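Local coordinates for esterase (Alcaligenes sp., PDB 2WKW), which probably hydrolyses carboxylic esters as a member of the alpha/beta-hydrolase superfamily, and here holds a benzodiazepine acetic acid in its pocket, at residues Ser228-Glu233 and Asn296-Met301; Trp142-Phe147 and Phe259-Pro264; Thr66-Cys71 and Thr200-His205; Ile246-Val251 and His270-Ala275. One frame throughout, in Å; residues are numbered along the deposited sequence.

How the interactions relate
Along the chain, interaction 3 closes before interactions 1 and 4 open, interaction 4 is nested within the loop that interaction 1 closes, and interaction 2 interlaces with all three. Strands 65-68, 200-205, 223-229 and 248-252 are successive neighbours in one sheet, so interactions 3, 1 and 4 step across it; interactions 2 and 4 share helix 263-278. The centres of interactions 1 and 2 lie 10 Å apart and those of 1 and 3 lie 11 Å apart, whereas 2 and 4 are separated by 21 Å. Interactions 1, 2 and 3 all touch the bound W22 and surround the probable active site, while interaction 4 packs a helix on the sheet away from it.

Interaction 1: Ser228-Glu233 and Asn296-Met301; sequences SVEPGE and NSHMMM. With W22 ([(2S)-4-methyl-3-oxo-2,3,4,5-tetrahydro-1H-1,4-benzodiazepin-2-yl]acetic acid), chain C.
The imidazole of His298 meets Glu230 at its edge: ND1 points its N-H at Glu230 OE1, 2.6 Å away and in the ring plane, while Glu230 O lies in plane near CE1. W22 N1 is at the rim as well, 3.7 Å from His298 NE2. One face stacks on the ring of His205, and Trp262 comes from the opposite side with its plane turned about 40°. On the acid, OE1 is met on its anti side, 20° out of the carboxylate plane, and the bond is short and nearly straight. With CG anti to the backbone N (chi1 -176°), the ring of His298 swings back past the glutamate chain, CE1 coming 3.6 Å from Glu230 CB. NE2 bonds Ser206 OG, so hydroxyl, imidazole and carboxylate form a chain consistent with the Ser-His-acid triad of alpha/beta-hydrolases, the acid sitting just beyond strand 223-229. A leucine at His298 would probably leave Glu230 OE1 without its ring donor and break the link to Ser206. The second oxygen, OE2, is buried and gripped by Arg146 in a salt bridge and by the amide of Gly253, which fixes the carboxylate's rotation. Met300 packs against both Glu230 and Val229, with CE 3.6 Å from Glu230 OE2 and SD 3.7 Å from Val229 CG1.

Interaction 2: Trp142-Phe147 and Phe259-Pro264; sequences WAIFRF and FPRWAP. With W22 ([(2S)-4-methyl-3-oxo-2,3,4,5-tetrahydro-1H-1,4-benzodiazepin-2-yl]acetic acid), chain C.
Ile144, and Arg146 just after helix 138-144, take up Trp262, Phe259 and Arg261, which lead into helix 263-278. The first helix finishes in a Schellman motif: Arg146 takes positive phi, and its side chain turns toward the second segment. Among the hydrogen bonds, Trp262 NE1 donates to Ile144 O at 2.9 Å, using a lone pair in the carbonyl plane although the oxygen lies 23° out of the indole plane. Arg261, extended from CG to NE, sends NE 3.0 Å to W22 O3; NH2 adds a weak bond to the same oxygen and is hydrogen-bonded to Tyr39 OH of the second subunit. Arg265 NH1 also bonds W22 and lies close to Arg261. In the cation-pi contact, Arg146 CZ sits 4.6 Å from the centroid of the five-membered ring of Trp262, over its face, its guanidinium inclined 69° to the indole; a salt bridge to Glu230 and a bond to Asp254 O hold that group. A serine in place of Trp262 would probably leave Ile144 O without this donor and the Arg146 guanidinium without its aromatic floor. In the van der Waals packing, Ile144 CG2 is 3.5 Å from W22 C4, and Ile144 CD1 lies over one face of the Arg261 guanidinium, toward its rim. The last piece is a CH-pi contact, with Arg146 CG 3.9 Å from the Phe259 ring centroid, 13° off its normal.

Interaction 3: Thr66-Cys71 and Thr200-His205; sequences TLIHGC and TVLLSH. With W22 ([(2S)-4-methyl-3-oxo-2,3,4,5-tetrahydro-1H-1,4-benzodiazepin-2-yl]acetic acid), chain C.
Thr66 and Ile68 pair with strand 200-205 in parallel. Thr66 N donates to Val201 O at 2.7 Å, nearly straight, and Thr66 O accepts from Leu203 N at 2.9 Å; Ile68 N then reaches Leu203 O at 2.8 Å with a more bent N-H...O angle. Between side chains, Thr66 OG1 donates to Thr200 OG1, 2.9 Å off, which in turn bonds Pro64 O. Ile68 O is taken by Ser208 OG, and Gly70 N turns to a water 2.6 Å away that also meets His205 ND1. Gly70 CA lies 3.2 Å from His205 O, where a CB would clash. The ring of His69 holds the bend through ND1 to Gly70 O at 2.8 Å, along a lone pair in the carbonyl plane. Cys71 N donates to W22 O1 at 2.9 Å; with the amide of Gln207 also bonded to W22, the site is consistent with the oxyanion hole of an alpha/beta-hydrolase. The pair lies mid-sheet, with strand 99-103 beside Leu67, strand 223-229 beside Leu202, and helix 185-197 on the face bearing Thr66 and Ile68.

Interaction 4: Ile246-Val251 and His270-Ala275; sequences IPVLVV and HAFIDA
Val248 and Val250 offer two methyl bumps to the helix, and Phe272 and Ile273 answer with two of their own. Both valines point the same way off strand 248-251, two positions apart, as alternate residues of a strand do, so Val248 CG1 and Val250 CG2 stand 4.0 Å from each other with a notch between them. Into that notch comes Ile273 CD1, 3.9 Å from Val248 CG1 and 4.1 Å from Val250 CG2. The two bends of the isoleucine (chi1 -67°, chi2 -63°) bring this methyl to the strand although its CB does not head there. Phe272 fills the remaining flank: its CE2 rests 3.9 Å from Val248 CG1 and 4.2 Å from Val250 CG2. Val250 CG2 touches the ring at its edge, near the ring plane, whereas Val248 and Phe272 meet from opposite directions, CG1 lying obliquely to the ring. Phe272 CE2 and Ile273 CD1 also touch, 3.7 Å apart, and each meets both valines, so four carbons close into a small apolar cluster. Everything here is carbon on carbon, and the axes of strand 248-251 and helix 270-275 approach to 10.1 Å, running nearly antiparallel at 162°, the usual layout of a helix returning over its strand in a beta-alpha-beta crossover. The strand lies in the sheet between strands 223-229 and 283-287. Leu285 of the latter also packs on Ile273, Phe213 of helix 211-218 meets Phe272 edge-to-face and touches Val248, and Leu249, pointing away from helix 263-278, packs on Trp316 of helix 306-321.

Interaction 1: Ser228-Glu233 and Asn296-Met301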
# COMPACT_ATOMS: atom_id res chain seq x y z
N SER A 228 20.27 -6.47 8.46
CA SER A 228 19.83 -5.16 8.94
C SER A 228 20.59 -4.07 8.19
O SER A 228 21.80 -3.94 8.34
CB SER A 228 20.10 -5.07 10.46
OG SER A 228 19.45 -3.94 11.03
N VAL A 229 19.88 -3.30 7.36
CA VAL A 229 20.52 -2.26 6.55
C VAL A 229 20.49 -0.90 7.25
O VAL A 229 19.43 -0.34 7.50
CB VAL A 229 19.83 -2.14 5.17
CG1 VAL A 229 20.50 -1.03 4.33
CG2 VAL A 229 19.82 -3.49 4.42
N GLU A 230 21.67 -0.36 7.54
CA GLU A 230 21.80 0.93 8.24
C GLU A 230 20.78 1.17 9.37
O GLU A 230 20.02 2.15 9.35
CB GLU A 230 21.83 2.10 7.24
CG GLU A 230 23.07 2.03 6.35
CD GLU A 230 23.42 3.33 5.64
OE1 GLU A 230 22.65 4.31 5.72
OE2 GLU A 230 24.49 3.36 5.00
N PRO A 231 20.77 0.28 10.38
CA PRO A 231 19.76 0.39 11.43
C PRO A 231 19.91 1.69 12.22
O PRO A 231 21.04 2.20 12.37
CB PRO A 231 20.06 -0.81 12.36
CG PRO A 231 21.52 -1.12 12.13
CD PRO A 231 21.80 -0.73 10.68
N GLY A 232 18.78 2.22 12.69
CA GLY A 232 18.79 3.32 13.65
C GLY A 232 19.49 2.91 14.94
O GLY A 232 20.12 3.73 15.58
N GLU A 233 19.36 1.64 15.32
CA GLU A 233 20.14 1.10 16.44
C GLU A 233 20.41 -0.38 16.26
O GLU A 233 19.60 -1.11 15.68
CB GLU A 233 19.48 1.35 17.81
CG GLU A 233 18.15 0.67 18.03
CD GLU A 233 17.39 1.22 19.23
OE1 GLU A 233 18.01 1.42 20.31
OE2 GLU A 233 16.15 1.42 19.11
N ASN A 296 27.46 4.78 -1.92
CA ASN A 296 26.10 4.38 -1.53
C ASN A 296 25.48 5.25 -0.46
O ASN A 296 26.13 5.59 0.55
CB ASN A 296 26.05 2.92 -1.08
CG ASN A 296 26.08 1.97 -2.25
OD1 ASN A 296 27.12 1.39 -2.54
ND2 ASN A 296 24.95 1.83 -2.95
N SER A 297 24.21 5.58 -0.68
CA SER A 297 23.43 6.41 0.23
C SER A 297 22.70 5.50 1.22
O SER A 297 22.87 4.27 1.19
CB SER A 297 22.39 7.20 -0.58
OG SER A 297 21.39 6.34 -1.09
N HIS A 298 21.87 6.11 2.08
CA HIS A 298 21.03 5.38 3.04
C HIS A 298 19.98 4.53 2.31
O HIS A 298 19.52 3.49 2.82
CB HIS A 298 20.35 6.38 4.00
CG HIS A 298 19.55 5.75 5.09
ND1 HIS A 298 20.07 4.81 5.95
CD2 HIS A 298 18.25 5.92 5.47
CE1 HIS A 298 19.14 4.42 6.80
NE2 HIS A 298 18.03 5.08 6.53
N MET A 299 19.61 4.99 1.11
CA MET A 299 18.63 4.30 0.28
C MET A 299 19.35 3.40 -0.72
O MET A 299 19.07 3.45 -1.92
CB MET A 299 17.77 5.31 -0.47
CG MET A 299 16.94 6.21 0.45
SD MET A 299 15.79 5.26 1.49
CE MET A 299 14.60 4.67 0.27
N MET A 300 20.25 2.55 -0.21
CA MET A 300 21.16 1.77 -1.07
C MET A 300 20.42 0.76 -1.96
O MET A 300 20.92 0.39 -3.04
CB MET A 300 22.27 1.09 -0.24
CG MET A 300 21.75 0.01 0.72
SD MET A 300 23.10 -0.71 1.69
CE MET A 300 23.56 0.70 2.70
N MET A 301 19.23 0.33 -1.52
CA MET A 301 18.38 -0.56 -2.32
C MET A 301 17.82 0.12 -3.57
O MET A 301 17.27 -0.55 -4.46
CB MET A 301 17.25 -1.18 -1.47
CG MET A 301 16.09 -0.22 -1.03
SD MET A 301 16.54 1.18 0.03
CE MET A 301 16.86 0.32 1.57
O1 W22 C . 13.96 5.17 9.03
C9 W22 C . 14.62 6.16 8.69
C10 W22 C . 15.35 7.03 9.70
C11 W22 C . 15.51 6.37 11.08
C12 W22 C . 16.63 7.07 11.83
O3 W22 C . 17.58 7.60 11.21
O2 W22 C . 16.57 7.11 13.08
N1 W22 C . 14.75 6.52 7.41
C8 W22 C . 14.14 5.77 6.30
C7 W22 C . 15.54 7.67 7.00
C4 W22 C . 14.91 8.96 7.47
C5 W22 C . 14.56 9.23 8.80
N2 W22 C . 14.75 8.35 9.84
C3 W22 C . 14.67 9.90 6.47
C2 W22 C . 14.08 11.11 6.79
C1 W22 C . 13.73 11.40 8.11
C6 W22 C . 13.97 10.46 9.12

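Interaction 2: Trp142-Phe147 and Phe259-Pro264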
# COMPACT_ATOMS: atom_id res chain seq x y z
N TRP A 142 17.23 14.72 2.67
CA TRP A 142 18.44 14.78 1.85
C TRP A 142 19.69 14.49 2.67
O TRP A 142 20.55 13.72 2.25
CB TRP A 142 18.55 16.15 1.20
CG TRP A 142 19.65 16.31 0.19
CD1 TRP A 142 20.96 16.61 0.45
CD2 TRP A 142 19.52 16.23 -1.23
NE1 TRP A 142 21.66 16.72 -0.74
CE2 TRP A 142 20.79 16.50 -1.78
CE3 TRP A 142 18.44 15.95 -2.10
CZ2 TRP A 142 21.03 16.48 -3.16
CZ3 TRP A 142 18.67 15.95 -3.47
CH2 TRP A 142 19.97 16.21 -3.98
N ALA A 143 19.78 15.11 3.84
CA ALA A 143 20.95 14.96 4.72
C ALA A 143 20.94 13.64 5.47
O ALA A 143 21.99 13.00 5.65
CB ALA A 143 21.02 16.14 5.71
N ILE A 144 19.77 13.23 5.94
CA ILE A 144 19.64 11.94 6.63
C ILE A 144 19.97 10.78 5.67
O ILE A 144 20.57 9.77 6.08
CB ILE A 144 18.24 11.78 7.28
CG1 ILE A 144 18.10 12.81 8.43
CG2 ILE A 144 18.04 10.38 7.79
CD1 ILE A 144 16.66 13.11 8.85
N PHE A 145 19.59 10.93 4.40
CA PHE A 145 19.86 9.89 3.39
C PHE A 145 21.33 9.94 2.94
O PHE A 145 21.79 9.02 2.26
CB PHE A 145 18.96 10.06 2.16
CG PHE A 145 17.50 9.69 2.37
CD1 PHE A 145 17.12 8.67 3.24
CD2 PHE A 145 16.50 10.32 1.63
CE1 PHE A 145 15.77 8.32 3.38
CE2 PHE A 145 15.14 9.97 1.76
CZ PHE A 145 14.79 8.97 2.64
N ARG A 146 22.02 11.03 3.29
CA ARG A 146 23.42 11.27 2.90
C ARG A 146 23.61 11.39 1.38
O ARG A 146 24.60 10.90 0.82
CB ARG A 146 24.39 10.24 3.50
CG ARG A 146 24.20 9.99 5.02
CD ARG A 146 25.40 9.20 5.64
NE ARG A 146 25.69 7.97 4.89
CZ ARG A 146 24.94 6.87 4.92
NH1 ARG A 146 23.84 6.80 5.68
NH2 ARG A 146 25.28 5.83 4.16
N PHE A 147 22.66 12.03 0.71
CA PHE A 147 22.85 12.35 -0.71
C PHE A 147 23.96 13.40 -0.88
O PHE A 147 24.58 13.49 -1.95
CB PHE A 147 21.56 12.87 -1.34
CG PHE A 147 20.42 11.88 -1.36
CD1 PHE A 147 20.66 10.50 -1.21
CD2 PHE A 147 19.11 12.32 -1.55
CE1 PHE A 147 19.59 9.58 -1.24
CE2 PHE A 147 18.04 11.42 -1.59
CZ PHE A 147 18.29 10.04 -1.43
N PHE A 259 28.76 12.55 8.96
CA PHE A 259 27.41 12.76 9.53
C PHE A 259 27.32 12.30 11.00
O PHE A 259 27.45 11.10 11.30
CB PHE A 259 26.33 12.06 8.67
CG PHE A 259 26.19 12.65 7.29
CD1 PHE A 259 27.03 12.24 6.26
CD2 PHE A 259 25.25 13.64 7.03
CE1 PHE A 259 26.91 12.78 4.98
CE2 PHE A 259 25.13 14.19 5.76
CZ PHE A 259 25.96 13.76 4.73
N PRO A 260 27.12 13.25 11.93
CA PRO A 260 27.03 12.93 13.36
C PRO A 260 25.89 11.98 13.69
O PRO A 260 25.98 11.22 14.65
CB PRO A 260 26.81 14.30 14.02
CG PRO A 260 27.48 15.24 13.08
CD PRO A 260 27.17 14.71 11.70
N ARG A 261 24.83 12.01 12.88
CA ARG A 261 23.75 11.02 13.02
C ARG A 261 24.26 9.61 12.81
O ARG A 261 23.86 8.68 13.52
CB ARG A 261 22.63 11.32 12.00
CG ARG A 261 21.48 10.33 12.03
CD ARG A 261 20.38 10.77 11.08
NE ARG A 261 19.11 10.18 11.47
CZ ARG A 261 18.13 10.86 12.06
NH1 ARG A 261 18.27 12.16 12.31
NH2 ARG A 261 17.01 10.24 12.39
N TRP A 262 25.14 9.44 11.82
CA TRP A 262 25.49 8.12 11.31
C TRP A 262 26.76 7.51 11.88
O TRP A 262 26.81 6.30 12.13
CB TRP A 262 25.51 8.14 9.77
CG TRP A 262 24.11 8.18 9.23
CD1 TRP A 262 23.50 9.22 8.59
CD2 TRP A 262 23.12 7.15 9.36
NE1 TRP A 262 22.18 8.89 8.29
CE2 TRP A 262 21.93 7.62 8.76
CE3 TRP A 262 23.12 5.86 9.95
CZ2 TRP A 262 20.75 6.85 8.71
CZ3 TRP A 262 21.96 5.10 9.90
CH2 TRP A 262 20.79 5.61 9.28
N ALA A 263 27.78 8.35 12.06
CA ALA A 263 29.08 7.88 12.57
C ALA A 263 28.97 7.02 13.86
O ALA A 263 29.50 5.91 13.90
CB ALA A 263 30.08 9.08 12.74
N PRO A 264 28.22 7.48 14.89
CA PRO A 264 28.09 6.64 16.10
C PRO A 264 27.33 5.33 15.92
O PRO A 264 27.55 4.39 16.68
CB PRO A 264 27.34 7.54 17.10
CG PRO A 264 27.20 8.86 16.48
CD PRO A 264 27.51 8.78 15.02
O1 W22 C . 13.96 5.17 9.03
C9 W22 C . 14.62 6.16 8.69
C10 W22 C . 15.35 7.03 9.70
C11 W22 C . 15.51 6.37 11.08
C12 W22 C . 16.63 7.07 11.83
O3 W22 C . 17.58 7.60 11.21
O2 W22 C . 16.57 7.11 13.08
N1 W22 C . 14.75 6.52 7.41
C8 W22 C . 14.14 5.77 6.30
C7 W22 C . 15.54 7.67 7.00
C4 W22 C . 14.91 8.96 7.47
C5 W22 C . 14.56 9.23 8.80
N2 W22 C . 14.75 8.35 9.84
C3 W22 C . 14.67 9.90 6.47
C2 W22 C . 14.08 11.11 6.79
C1 W22 C . 13.73 11.40 8.11
C6 W22 C . 13.97 10.46 9.12

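Interaction 3: Thr66-Cys71 and Thr200-His205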
# COMPACT_ATOMS: atom_id res chain seq x y z
N THR A 66 11.93 -11.81 3.81
CA THR A 66 10.90 -10.85 4.21
C THR A 66 11.52 -9.45 4.27
O THR A 66 12.48 -9.22 5.02
CB THR A 66 10.27 -11.23 5.56
OG1 THR A 66 9.61 -12.51 5.43
CG2 THR A 66 9.25 -10.16 6.00
N LEU A 67 10.98 -8.53 3.46
CA LEU A 67 11.56 -7.20 3.32
C LEU A 67 10.77 -6.18 4.14
O LEU A 67 9.55 -6.07 4.00
CB LEU A 67 11.65 -6.79 1.84
CG LEU A 67 12.56 -7.59 0.89
CD1 LEU A 67 11.89 -8.85 0.38
CD2 LEU A 67 12.97 -6.72 -0.30
N ILE A 68 11.47 -5.45 5.01
CA ILE A 68 10.88 -4.60 6.05
C ILE A 68 11.37 -3.15 5.95
O ILE A 68 12.52 -2.83 6.28
CB ILE A 68 11.19 -5.17 7.46
CG1 ILE A 68 10.79 -6.65 7.52
CG2 ILE A 68 10.46 -4.38 8.54
CD1 ILE A 68 11.57 -7.49 8.58
N HIS A 69 10.49 -2.25 5.49
CA HIS A 69 10.89 -0.85 5.23
C HIS A 69 11.10 -0.08 6.55
O HIS A 69 10.68 -0.56 7.62
CB HIS A 69 9.83 -0.13 4.39
CG HIS A 69 8.51 -0.02 5.08
ND1 HIS A 69 8.28 0.87 6.10
CD2 HIS A 69 7.35 -0.71 4.91
CE1 HIS A 69 7.04 0.74 6.54
NE2 HIS A 69 6.45 -0.22 5.83
N GLY A 70 11.69 1.11 6.44
CA GLY A 70 11.95 2.01 7.58
C GLY A 70 10.90 3.08 7.78
O GLY A 70 9.72 2.86 7.45
N CYS A 71 11.30 4.24 8.31
CA CYS A 71 10.35 5.33 8.56
C CYS A 71 9.92 5.97 7.26
O CYS A 71 10.60 5.84 6.25
CB CYS A 71 10.94 6.43 9.45
SG CYS A 71 11.70 7.79 8.52
N THR A 200 12.36 -17.84 7.63
CA THR A 200 12.51 -16.74 6.68
C THR A 200 13.72 -15.91 7.06
O THR A 200 14.11 -15.84 8.24
CB THR A 200 11.19 -15.87 6.59
OG1 THR A 200 11.36 -14.79 5.64
CG2 THR A 200 10.81 -15.30 7.94
N VAL A 201 14.34 -15.29 6.06
CA VAL A 201 15.34 -14.30 6.31
C VAL A 201 14.61 -12.96 6.52
O VAL A 201 13.83 -12.53 5.66
CB VAL A 201 16.33 -14.19 5.13
CG1 VAL A 201 17.35 -13.12 5.39
CG2 VAL A 201 17.02 -15.56 4.89
N LEU A 202 14.85 -12.32 7.66
CA LEU A 202 14.31 -10.98 7.89
C LEU A 202 15.32 -9.92 7.48
O LEU A 202 16.45 -9.89 7.99
CB LEU A 202 13.90 -10.77 9.35
CG LEU A 202 12.94 -11.79 9.97
CD1 LEU A 202 12.77 -11.49 11.47
CD2 LEU A 202 11.59 -11.80 9.23
N LEU A 203 14.90 -9.06 6.54
CA LEU A 203 15.75 -7.98 6.06
C LEU A 203 15.06 -6.65 6.31
O LEU A 203 13.97 -6.39 5.78
CB LEU A 203 16.08 -8.17 4.56
CG LEU A 203 17.09 -7.24 3.85
CD1 LEU A 203 17.63 -7.88 2.55
CD2 LEU A 203 16.46 -5.90 3.52
N SER A 204 15.69 -5.80 7.12
CA SER A 204 15.03 -4.56 7.58
C SER A 204 15.94 -3.35 7.33
O SER A 204 17.06 -3.50 6.83
CB SER A 204 14.64 -4.69 9.06
OG SER A 204 15.81 -4.70 9.87
N HIS A 205 15.45 -2.16 7.66
CA HIS A 205 16.08 -0.92 7.22
C HIS A 205 15.82 0.21 8.20
O HIS A 205 14.67 0.51 8.49
CB HIS A 205 15.55 -0.51 5.82
CG HIS A 205 16.21 0.70 5.25
ND1 HIS A 205 15.51 1.72 4.64
CD2 HIS A 205 17.52 1.06 5.19
CE1 HIS A 205 16.35 2.66 4.24
NE2 HIS A 205 17.58 2.27 4.55
O1 W22 C . 13.96 5.17 9.03
C9 W22 C . 14.62 6.16 8.69
C10 W22 C . 15.35 7.03 9.70
C11 W22 C . 15.51 6.37 11.08
C12 W22 C . 16.63 7.07 11.83
O3 W22 C . 17.58 7.60 11.21
O2 W22 C . 16.57 7.11 13.08
N1 W22 C . 14.75 6.52 7.41
C8 W22 C . 14.14 5.77 6.30
C7 W22 C . 15.54 7.67 7.00
C4 W22 C . 14.91 8.96 7.47
C5 W22 C . 14.56 9.23 8.80
N2 W22 C . 14.75 8.35 9.84
C3 W22 C . 14.67 9.90 6.47
C2 W22 C . 14.08 11.11 6.79
C1 W22 C . 13.73 11.40 8.11
C6 W22 C . 13.97 10.46 9.12
O HOH W 1 12.71 1.64 4.09

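Interaction 4: Ile246-Val251 and His270-Ala275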
# COMPACT_ATOMS: atom_id res chain seq x y z
N ILE A 246 21.60 -17.30 15.38
CA ILE A 246 21.05 -16.73 14.15
C ILE A 246 22.09 -15.91 13.45
O ILE A 246 22.61 -14.95 14.02
CB ILE A 246 19.79 -15.86 14.43
CG1 ILE A 246 18.68 -16.73 15.02
CG2 ILE A 246 19.33 -15.16 13.14
CD1 ILE A 246 17.50 -15.97 15.63
N PRO A 247 22.42 -16.28 12.19
CA PRO A 247 23.40 -15.50 11.44
C PRO A 247 22.92 -14.06 11.23
O PRO A 247 21.74 -13.85 10.90
CB PRO A 247 23.49 -16.25 10.11
CG PRO A 247 23.06 -17.64 10.42
CD PRO A 247 22.01 -17.50 11.47
N VAL A 248 23.82 -13.09 11.41
CA VAL A 248 23.49 -11.65 11.35
C VAL A 248 24.41 -10.88 10.40
O VAL A 248 25.64 -10.95 10.51
CB VAL A 248 23.57 -11.01 12.77
CG1 VAL A 248 23.53 -9.47 12.70
CG2 VAL A 248 22.48 -11.54 13.65
N LEU A 249 23.80 -10.15 9.48
CA LEU A 249 24.53 -9.21 8.61
C LEU A 249 23.99 -7.80 8.85
O LEU A 249 22.77 -7.59 8.82
CB LEU A 249 24.39 -9.60 7.14
CG LEU A 249 25.13 -8.73 6.10
CD1 LEU A 249 26.64 -8.87 6.26
CD2 LEU A 249 24.73 -9.14 4.68
N VAL A 250 24.89 -6.84 9.10
CA VAL A 250 24.52 -5.44 9.25
C VAL A 250 25.29 -4.70 8.17
O VAL A 250 26.50 -4.88 8.06
CB VAL A 250 24.90 -4.90 10.67
CG1 VAL A 250 24.71 -3.37 10.75
CG2 VAL A 250 24.06 -5.59 11.74
N VAL A 251 24.60 -3.90 7.37
CA VAL A 251 25.19 -3.31 6.16
C VAL A 251 25.21 -1.79 6.25
O VAL A 251 24.17 -1.17 6.54
CB VAL A 251 24.40 -3.72 4.86
CG1 VAL A 251 25.11 -3.23 3.58
CG2 VAL A 251 24.20 -5.23 4.78
N HIS A 270 29.44 -2.00 15.09
CA HIS A 270 30.69 -2.78 15.19
C HIS A 270 30.82 -3.45 16.56
O HIS A 270 31.14 -4.65 16.64
CB HIS A 270 31.93 -1.92 14.92
CG HIS A 270 32.32 -1.83 13.48
ND1 HIS A 270 32.72 -2.93 12.75
CD2 HIS A 270 32.38 -0.77 12.64
CE1 HIS A 270 33.00 -2.56 11.52
NE2 HIS A 270 32.81 -1.25 11.42
N ALA A 271 30.56 -2.69 17.62
CA ALA A 271 30.60 -3.23 18.99
C ALA A 271 29.58 -4.35 19.17
O ALA A 271 29.86 -5.36 19.84
CB ALA A 271 30.37 -2.13 20.03
N PHE A 272 28.41 -4.18 18.57
CA PHE A 272 27.39 -5.23 18.60
C PHE A 272 27.92 -6.52 17.97
O PHE A 272 27.88 -7.59 18.58
CB PHE A 272 26.08 -4.75 17.93
CG PHE A 272 25.20 -5.87 17.45
CD1 PHE A 272 24.69 -6.81 18.34
CD2 PHE A 272 24.85 -5.97 16.11
CE1 PHE A 272 23.86 -7.85 17.91
CE2 PHE A 272 24.01 -7.01 15.66
CZ PHE A 272 23.52 -7.96 16.56
N ILE A 273 28.41 -6.41 16.73
CA ILE A 273 28.89 -7.56 15.95
C ILE A 273 30.07 -8.25 16.64
O ILE A 273 30.10 -9.48 16.75
CB ILE A 273 29.27 -7.13 14.50
CG1 ILE A 273 28.01 -6.70 13.73
CG2 ILE A 273 29.99 -8.26 13.74
CD1 ILE A 273 26.94 -7.82 13.53
N ASP A 274 31.01 -7.45 17.14
CA ASP A 274 32.18 -8.01 17.84
C ASP A 274 31.77 -8.81 19.06
O ASP A 274 32.26 -9.92 19.26
CB ASP A 274 33.19 -6.92 18.18
CG ASP A 274 33.81 -6.30 16.95
OD1 ASP A 274 33.66 -6.90 15.86
OD2 ASP A 274 34.43 -5.23 17.04
N ALA A 275 30.84 -8.27 19.85
CA ALA A 275 30.34 -8.95 21.05
C ALA A 275 29.49 -10.16 20.72
O ALA A 275 29.49 -11.16 21.47
CB ALA A 275 29.58 -7.99 21.95